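Local coordinates for protein putative oxidoreductase FAD-binding subunit (Sulfolobus tokodaii, PDB 4ZOH) that probably serves as the FAD-binding subunit of a molybdopterin-dependent oxidoreductase, holding the flavin that passes electrons within the complex, at residues 17-31 and 45-57. Numbering follows the deposited sequence.
With FAD (flavin-adenine dinucleotide), chain H.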
loop_
_atom_site.group_PDB
_atom_site.type_symbol
_atom_site.label_atom_id
_atom_site.label_comp_id
_atom_site.label_asym_id
_atom_site.label_seq_id
_atom_site.Cartn_x
_atom_site.Cartn_y
_atom_site.Cartn_z
ATOM N N ALA B 17 11.205 -10.367 42.639
ATOM C CA ALA B 17 10.881 -11.503 41.719
ATOM C C ALA B 17 10.375 -12.726 42.500
ATOM O O ALA B 17 9.290 -13.272 42.188
ATOM C CB ALA B 17 12.072 -11.871 40.815
ATOM N N LEU B 18 11.143 -13.114 43.542
ATOM C CA LEU B 18 10.813 -14.288 44.374
ATOM C C LEU B 18 9.399 -14.190 44.963
ATOM O O LEU B 18 8.611 -15.120 44.856
ATOM C CB LEU B 18 11.893 -14.505 45.451
ATOM C CG LEU B 18 13.269 -14.841 44.842
ATOM C CD1 LEU B 18 14.435 -14.370 45.681
ATOM C CD2 LEU B 18 13.369 -16.323 44.517
ATOM N N GLU B 19 9.071 -13.035 45.536
ATOM C CA GLU B 19 7.765 -12.831 46.180
ATOM C C GLU B 19 6.595 -12.987 45.200
ATOM O O GLU B 19 5.594 -13.711 45.461
ATOM C CB GLU B 19 7.768 -11.448 46.824
ATOM C CG GLU B 19 6.940 -11.356 48.076
ATOM C CD GLU B 19 6.029 -10.153 48.044
ATOM O OE1 GLU B 19 6.437 -9.106 47.483
ATOM O OE2 GLU B 19 4.897 -10.261 48.559
ATOM N N PHE B 20 6.732 -12.334 44.039
ATOM C CA PHE B 20 5.698 -12.468 43.007
ATOM C C PHE B 20 5.508 -13.922 42.625
ATOM O O PHE B 20 4.361 -14.369 42.510
ATOM C CB PHE B 20 5.946 -11.624 41.758
ATOM C CG PHE B 20 4.713 -11.493 40.895
ATOM C CD1 PHE B 20 3.917 -10.353 40.971
ATOM C CD2 PHE B 20 4.304 -12.550 40.041
ATOM C CE1 PHE B 20 2.766 -10.251 40.191
ATOM C CE2 PHE B 20 3.154 -12.448 39.267
ATOM C CZ PHE B 20 2.387 -11.292 39.343
ATOM N N LEU B 21 6.621 -14.649 42.459
ATOM C CA LEU B 21 6.559 -16.086 42.125
ATOM C C LEU B 21 5.970 -16.952 43.237
ATOM O O LEU B 21 5.220 -17.909 42.938
ATOM C CB LEU B 21 7.927 -16.631 41.711
ATOM C CG LEU B 21 8.363 -16.090 40.357
ATOM C CD1 LEU B 21 9.882 -16.234 40.187
ATOM C CD2 LEU B 21 7.548 -16.727 39.236
ATOM N N GLU B 22 6.311 -16.610 44.502
ATOM C CA GLU B 22 5.719 -17.255 45.705
ATOM C C GLU B 22 4.218 -17.183 45.569
ATOM O O GLU B 22 3.564 -18.218 45.436
ATOM C CB GLU B 22 6.067 -16.533 47.022
ATOM C CG GLU B 22 7.523 -16.440 47.431
ATOM C CD GLU B 22 7.689 -15.982 48.859
ATOM O OE1 GLU B 22 8.321 -14.919 49.103
ATOM O OE2 GLU B 22 7.158 -16.707 49.734
ATOM N N GLU B 23 3.708 -15.940 45.569
ATOM C CA GLU B 23 2.272 -15.648 45.552
ATOM C C GLU B 23 1.517 -16.021 44.275
ATOM O O GLU B 23 0.294 -16.170 44.296
ATOM C CB GLU B 23 2.056 -14.186 45.880
ATOM C CG GLU B 23 2.163 -13.914 47.368
ATOM C CD GLU B 23 2.936 -12.654 47.673
ATOM O OE1 GLU B 23 2.596 -11.599 47.108
ATOM O OE2 GLU B 23 3.893 -12.723 48.472
ATOM N N HIS B 24 2.232 -16.169 43.162
ATOM C CA HIS B 24 1.575 -16.558 41.911
ATOM C C HIS B 24 2.140 -17.880 41.364
ATOM O O HIS B 24 3.056 -17.922 40.531
ATOM C CB HIS B 24 1.684 -15.434 40.908
ATOM C CG HIS B 24 0.936 -14.220 41.316
ATOM N ND1 HIS B 24 1.532 -13.171 41.994
ATOM C CD2 HIS B 24 -0.370 -13.899 41.173
ATOM C CE1 HIS B 24 0.630 -12.234 42.217
ATOM N NE2 HIS B 24 -0.531 -12.647 41.727
ATOM N N GLN B 25 1.564 -18.949 41.875
ATOM C CA GLN B 25 2.019 -20.301 41.682
ATOM C C GLN B 25 2.348 -20.580 40.246
ATOM O O GLN B 25 3.251 -21.348 39.971
ATOM C CB GLN B 25 0.904 -21.256 42.132
ATOM C CG GLN B 25 0.648 -21.225 43.646
ATOM C CD GLN B 25 1.654 -22.059 44.440
ATOM O OE1 GLN B 25 2.110 -23.096 43.969
ATOM N NE2 GLN B 25 1.989 -21.619 45.648
ATOM N N ASP B 26 1.610 -19.974 39.322
ATOM C CA ASP B 26 1.707 -20.380 37.938
ATOM C C ASP B 26 2.296 -19.292 37.020
ATOM O O ASP B 26 2.168 -19.348 35.808
ATOM C CB ASP B 26 0.344 -20.804 37.485
ATOM C CG ASP B 26 -0.493 -19.660 37.231
ATOM O OD1 ASP B 26 -0.476 -18.697 38.043
ATOM O OD2 ASP B 26 -1.109 -19.682 36.170
ATOM N N ALA B 27 2.920 -18.298 37.617
ATOM C CA ALA B 27 3.766 -17.366 36.914
ATOM C C ALA B 27 5.097 -18.059 36.604
ATOM O O ALA B 27 5.576 -18.825 37.418
ATOM C CB ALA B 27 4.006 -16.142 37.760
ATOM N N ARG B 28 5.667 -17.814 35.433
ATOM C CA ARG B 28 6.957 -18.424 35.026
ATOM C C ARG B 28 8.003 -17.317 34.905
ATOM O O ARG B 28 7.711 -16.262 34.328
ATOM C CB ARG B 28 6.801 -19.180 33.679
ATOM C CG ARG B 28 6.108 -20.539 33.762
ATOM C CD ARG B 28 7.078 -21.555 34.345
ATOM N NE ARG B 28 6.455 -22.426 35.330
ATOM C CZ ARG B 28 6.182 -23.722 35.129
ATOM N NH1 ARG B 28 6.482 -24.308 33.973
ATOM N NH2 ARG B 28 5.616 -24.455 36.088
ATOM N N PRO B 29 9.222 -17.524 35.445
ATOM C CA PRO B 29 10.231 -16.514 35.162
ATOM C C PRO B 29 10.841 -16.648 33.752
ATOM O O PRO B 29 10.861 -17.765 33.182
ATOM C CB PRO B 29 11.292 -16.795 36.212
ATOM C CG PRO B 29 11.172 -18.252 36.457
ATOM C CD PRO B 29 9.713 -18.540 36.397
ATOM N N LEU B 30 11.366 -15.540 33.224
ATOM C CA LEU B 30 11.926 -15.482 31.852
ATOM C C LEU B 30 13.380 -15.180 31.961
ATOM O O LEU B 30 13.735 -14.127 32.454
ATOM C CB LEU B 30 11.262 -14.370 31.014
ATOM C CG LEU B 30 11.887 -13.918 29.654
ATOM C CD1 LEU B 30 11.903 -15.076 28.638
ATOM C CD2 LEU B 30 11.150 -12.687 29.068
ATOM N N ALA B 31 14.222 -16.080 31.453
ATOM C CA ALA B 31 15.646 -15.824 31.311
ATOM C C ALA B 31 15.982 -15.531 29.835
ATOM O O ALA B 31 15.626 -14.453 29.316
ATOM C CB ALA B 31 16.464 -16.999 31.851
ATOM N N ILE B 45 2.034 -24.067 27.199
ATOM C CA ILE B 45 1.974 -23.530 28.562
ATOM C C ILE B 45 1.131 -22.265 28.517
ATOM O O ILE B 45 1.091 -21.577 27.482
ATOM C CB ILE B 45 3.406 -23.329 29.145
ATOM C CG1 ILE B 45 3.428 -23.305 30.662
ATOM C CG2 ILE B 45 4.185 -22.142 28.558
ATOM C CD1 ILE B 45 4.772 -23.787 31.180
ATOM N N ARG B 46 0.469 -21.951 29.628
ATOM C CA ARG B 46 -0.456 -20.813 29.713
ATOM C C ARG B 46 -0.344 -20.193 31.079
ATOM O O ARG B 46 -1.259 -20.304 31.856
ATOM C CB ARG B 46 -1.892 -21.272 29.525
ATOM C CG ARG B 46 -2.201 -21.736 28.126
ATOM C CD ARG B 46 -3.632 -22.205 28.019
ATOM N NE ARG B 46 -3.925 -22.685 26.676
ATOM C CZ ARG B 46 -4.294 -21.900 25.673
ATOM N NH1 ARG B 46 -4.410 -20.574 25.827
ATOM N NH2 ARG B 46 -4.537 -22.442 24.503
ATOM N N PRO B 47 0.783 -19.527 31.374
ATOM C CA PRO B 47 0.924 -18.976 32.692
ATOM C C PRO B 47 0.121 -17.680 32.800
ATOM O O PRO B 47 -0.245 -17.111 31.787
ATOM C CB PRO B 47 2.419 -18.697 32.802
ATOM C CG PRO B 47 2.949 -18.654 31.426
ATOM C CD PRO B 47 1.866 -19.090 30.471
ATOM N N SER B 48 -0.138 -17.227 34.022
ATOM C CA SER B 48 -0.895 -16.023 34.289
ATOM C C SER B 48 0.036 -14.856 34.090
ATOM O O SER B 48 -0.373 -13.797 33.607
ATOM C CB SER B 48 -1.398 -16.042 35.734
ATOM O OG SER B 48 -0.342 -16.424 36.615
ATOM N N TYR B 49 1.299 -15.051 34.494
ATOM C CA TYR B 49 2.297 -14.020 34.408
ATOM C C TYR B 49 3.641 -14.578 33.949
ATOM O O TYR B 49 4.023 -15.677 34.286
ATOM C CB TYR B 49 2.479 -13.317 35.762
ATOM C CG TYR B 49 1.301 -12.453 36.180
ATOM C CD1 TYR B 49 1.280 -11.080 35.888
ATOM C CD2 TYR B 49 0.218 -12.996 36.898
ATOM C CE1 TYR B 49 0.200 -10.283 36.271
ATOM C CE2 TYR B 49 -0.861 -12.201 37.295
ATOM C CZ TYR B 49 -0.865 -10.848 36.980
ATOM O OH TYR B 49 -1.928 -10.050 37.366
ATOM N N ILE B 50 4.362 -13.794 33.188
ATOM C CA ILE B 50 5.746 -14.080 32.978
ATOM C C ILE B 50 6.498 -13.041 33.825
ATOM O O ILE B 50 6.231 -11.837 33.721
ATOM C CB ILE B 50 6.101 -13.969 31.471
ATOM C CG1 ILE B 50 5.458 -15.093 30.646
ATOM C CG2 ILE B 50 7.608 -13.847 31.252
ATOM C CD1 ILE B 50 5.739 -16.506 31.112
ATOM N N VAL B 51 7.451 -13.500 34.634
ATOM C CA VAL B 51 8.248 -12.601 35.479
ATOM C C VAL B 51 9.647 -12.457 34.873
ATOM O O VAL B 51 10.366 -13.460 34.697
ATOM C CB VAL B 51 8.327 -13.186 36.917
ATOM C CG1 VAL B 51 9.138 -12.313 37.864
ATOM C CG2 VAL B 51 6.940 -13.551 37.423
ATOM N N GLU B 52 10.058 -11.223 34.602
ATOM C CA GLU B 52 11.324 -11.010 33.891
ATOM C C GLU B 52 12.511 -10.964 34.868
ATOM O O GLU B 52 12.607 -10.058 35.661
ATOM C CB GLU B 52 11.269 -9.765 32.946
ATOM C CG GLU B 52 12.585 -9.455 32.262
ATOM C CD GLU B 52 12.579 -8.201 31.414
ATOM O OE1 GLU B 52 11.637 -7.935 30.613
ATOM O OE2 GLU B 52 13.557 -7.481 31.519
ATOM N N ILE B 53 13.424 -11.917 34.776
ATOM C CA ILE B 53 14.570 -11.945 35.711
ATOM C C ILE B 53 15.839 -11.511 35.036
ATOM O O ILE B 53 16.834 -11.303 35.691
ATOM C CB ILE B 53 14.711 -13.303 36.434
ATOM C CG1 ILE B 53 15.035 -14.440 35.443
ATOM C CG2 ILE B 53 13.433 -13.614 37.230
ATOM C CD1 ILE B 53 15.603 -15.679 36.133
ATOM N N ARG B 54 15.749 -11.298 33.720
ATOM C CA ARG B 54 16.883 -11.071 32.801
ATOM C C ARG B 54 17.763 -9.916 33.173
ATOM O O ARG B 54 18.917 -9.937 32.850
ATOM C CB ARG B 54 16.392 -10.725 31.399
ATOM C CG ARG B 54 15.470 -11.687 30.693
ATOM C CD ARG B 54 15.198 -11.221 29.237
ATOM N NE ARG B 54 16.379 -10.555 28.630
ATOM C CZ ARG B 54 17.384 -11.197 28.031
ATOM N NH1 ARG B 54 18.416 -10.526 27.522
ATOM N NH2 ARG B 54 17.359 -12.524 27.960
ATOM N N ARG B 55 17.219 -8.883 33.803
ATOM C CA ARG B 55 18.015 -7.666 34.050
ATOM C C ARG B 55 18.810 -7.702 35.361
ATOM O O ARG B 55 19.429 -6.693 35.697
ATOM C CB ARG B 55 17.139 -6.385 34.006
ATOM C CG ARG B 55 16.397 -6.188 32.685
ATOM C CD ARG B 55 15.500 -4.954 32.664
ATOM N NE ARG B 55 14.750 -4.951 31.409
ATOM C CZ ARG B 55 15.149 -4.353 30.291
ATOM N NH1 ARG B 55 16.259 -3.644 30.284
ATOM N NH2 ARG B 55 14.401 -4.420 29.174
ATOM N N PHE B 56 18.745 -8.815 36.112
ATOM C CA PHE B 56 19.556 -9.010 37.354
ATOM C C PHE B 56 20.970 -9.376 36.987
ATOM O O PHE B 56 21.314 -10.524 36.952
ATOM C CB PHE B 56 18.978 -10.127 38.205
ATOM C CG PHE B 56 17.594 -9.885 38.663
ATOM C CD1 PHE B 56 17.081 -8.572 38.812
ATOM C CD2 PHE B 56 16.792 -10.955 38.975
ATOM C CE1 PHE B 56 15.771 -8.367 39.227
ATOM C CE2 PHE B 56 15.466 -10.759 39.394
ATOM C CZ PHE B 56 14.951 -9.468 39.517
ATOM N N SER B 57 21.787 -8.403 36.701
ATOM C CA SER B 57 23.027 -8.710 36.044
ATOM C C SER B 57 24.084 -9.359 36.966
ATOM O O SER B 57 25.040 -9.972 36.487
ATOM C CB SER B 57 23.557 -7.484 35.309
ATOM O OG SER B 57 23.932 -6.515 36.231
HETATM P PA FAD H . 14.008 -19.834 29.398
HETATM O O1A FAD H . 13.398 -20.288 28.115
HETATM O O2A FAD H . 13.979 -18.424 29.809
HETATM O O5B FAD H . 13.375 -20.628 30.586
HETATM C C5B FAD H . 13.204 -22.075 30.484
HETATM C C4B FAD H . 12.500 -22.620 31.846
HETATM O O4B FAD H . 13.269 -22.275 33.067
HETATM C C3B FAD H . 11.177 -21.883 32.023
HETATM O O3B FAD H . 10.222 -22.778 32.537
HETATM C C2B FAD H . 11.486 -20.717 32.991
HETATM O O2B FAD H . 10.356 -20.259 33.744
HETATM C C1B FAD H . 12.458 -21.346 33.929
HETATM N N9A FAD H . 13.637 -20.622 34.388
HETATM C C8A FAD H . 14.504 -19.900 33.681
HETATM N N7A FAD H . 15.504 -19.486 34.494
HETATM C C5A FAD H . 15.248 -19.974 35.732
HETATM C C6A FAD H . 15.916 -19.905 36.972
HETATM N N6A FAD H . 17.068 -19.241 37.024
HETATM N N1A FAD H . 15.381 -20.503 38.053
HETATM C C2A FAD H . 14.242 -21.240 37.975
HETATM N N3A FAD H . 13.585 -21.315 36.814
HETATM C C4A FAD H . 14.063 -20.700 35.673
HETATM N N1 FAD H . 19.452 -26.763 24.215
HETATM C C2 FAD H . 20.405 -27.776 24.261
HETATM O O2 FAD H . 20.748 -28.218 25.338
HETATM N N3 FAD H . 20.961 -28.269 23.119
HETATM C C4 FAD H . 20.579 -27.804 21.905
HETATM O O4 FAD H . 21.149 -28.254 20.906
HETATM C C4X FAD H . 19.589 -26.800 21.838
HETATM N N5 FAD H . 19.204 -26.319 20.606
HETATM C C5X FAD H . 18.184 -25.322 20.555
HETATM C C6 FAD H . 17.760 -24.891 19.303
HETATM C C7 FAD H . 16.783 -23.888 19.207
HETATM C C7M FAD H . 16.367 -23.457 17.783
HETATM C C8 FAD H . 16.211 -23.348 20.378
HETATM C C8M FAD H . 15.101 -22.262 20.353
HETATM C C9 FAD H . 16.603 -23.820 21.644
HETATM C C9A FAD H . 17.604 -24.791 21.729
HETATM N N10 FAD H . 18.035 -25.294 22.976
HETATM C C10 FAD H . 19.032 -26.288 22.995
HETATM C "C1'" FAD H . 17.485 -24.818 24.241
HETATM C "C2'" FAD H . 18.256 -23.589 24.758
HETATM O "O2'" FAD H . 19.534 -24.044 25.251
HETATM C "C3'" FAD H . 17.469 -22.798 25.840
HETATM O "O3'" FAD H . 18.145 -21.544 25.955
HETATM C "C4'" FAD H . 17.452 -23.476 27.200
HETATM O "O4'" FAD H . 16.965 -24.807 27.031
HETATM C "C5'" FAD H . 16.564 -22.726 28.216
HETATM O "O5'" FAD H . 17.387 -21.647 28.733
HETATM P P FAD H . 16.852 -20.164 28.694
HETATM O O1P FAD H . 17.771 -19.325 29.520
HETATM O O2P FAD H . 16.618 -19.733 27.297
HETATM O O3P FAD H . 15.512 -20.396 29.497
#
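R28 and L30 of strand 28-30 pair in parallel with strand 49-52 through four backbone hydrogen bonds, running from R28 N-Y49 O (2.9 Å) to I53 N-L30 O. P29, lacking an N-H, suits a position whose nitrogen the ladder does not use. Beyond the strand, R54 NH2 reaches A31 O (2.9 Å) from above the carbonyl plane, with the oxygen at the guanidinium edge; a leucine here would probably leave A31 O without this donor and the chain at A31 less firmly tied to the turn I53-F56. At the other end, the small hydroxyl of S48 suits the spot beside a carboxylate, OG donating to D26 OD1 (2.7 Å) from above its plane.

With its CG anti to the backbone N (chi1 -165°), F20 of helix 17-23 sets CZ over the centre of the Y49 ring, 3.5 Å from Y49 CG, in a T-shaped stack; the edge of Y49 points at the face of the H24 ring. Beta-branched V51 projects from the sheet toward this helix, its CG2 meeting L21 CD2 (3.7 Å) and F20 CD2, while small A17 admits the F56 edge.

From these segments, backbone atoms bind FAD: its ribose O2B donates to P29 O (2.6 Å), and A31 N donates to phosphate O2A. Strand 49-52 lies between strands 7-10 and 28-30, helix 36-41 completing the beta-alpha-beta crossover and packing on L30, opposite helix 17-23.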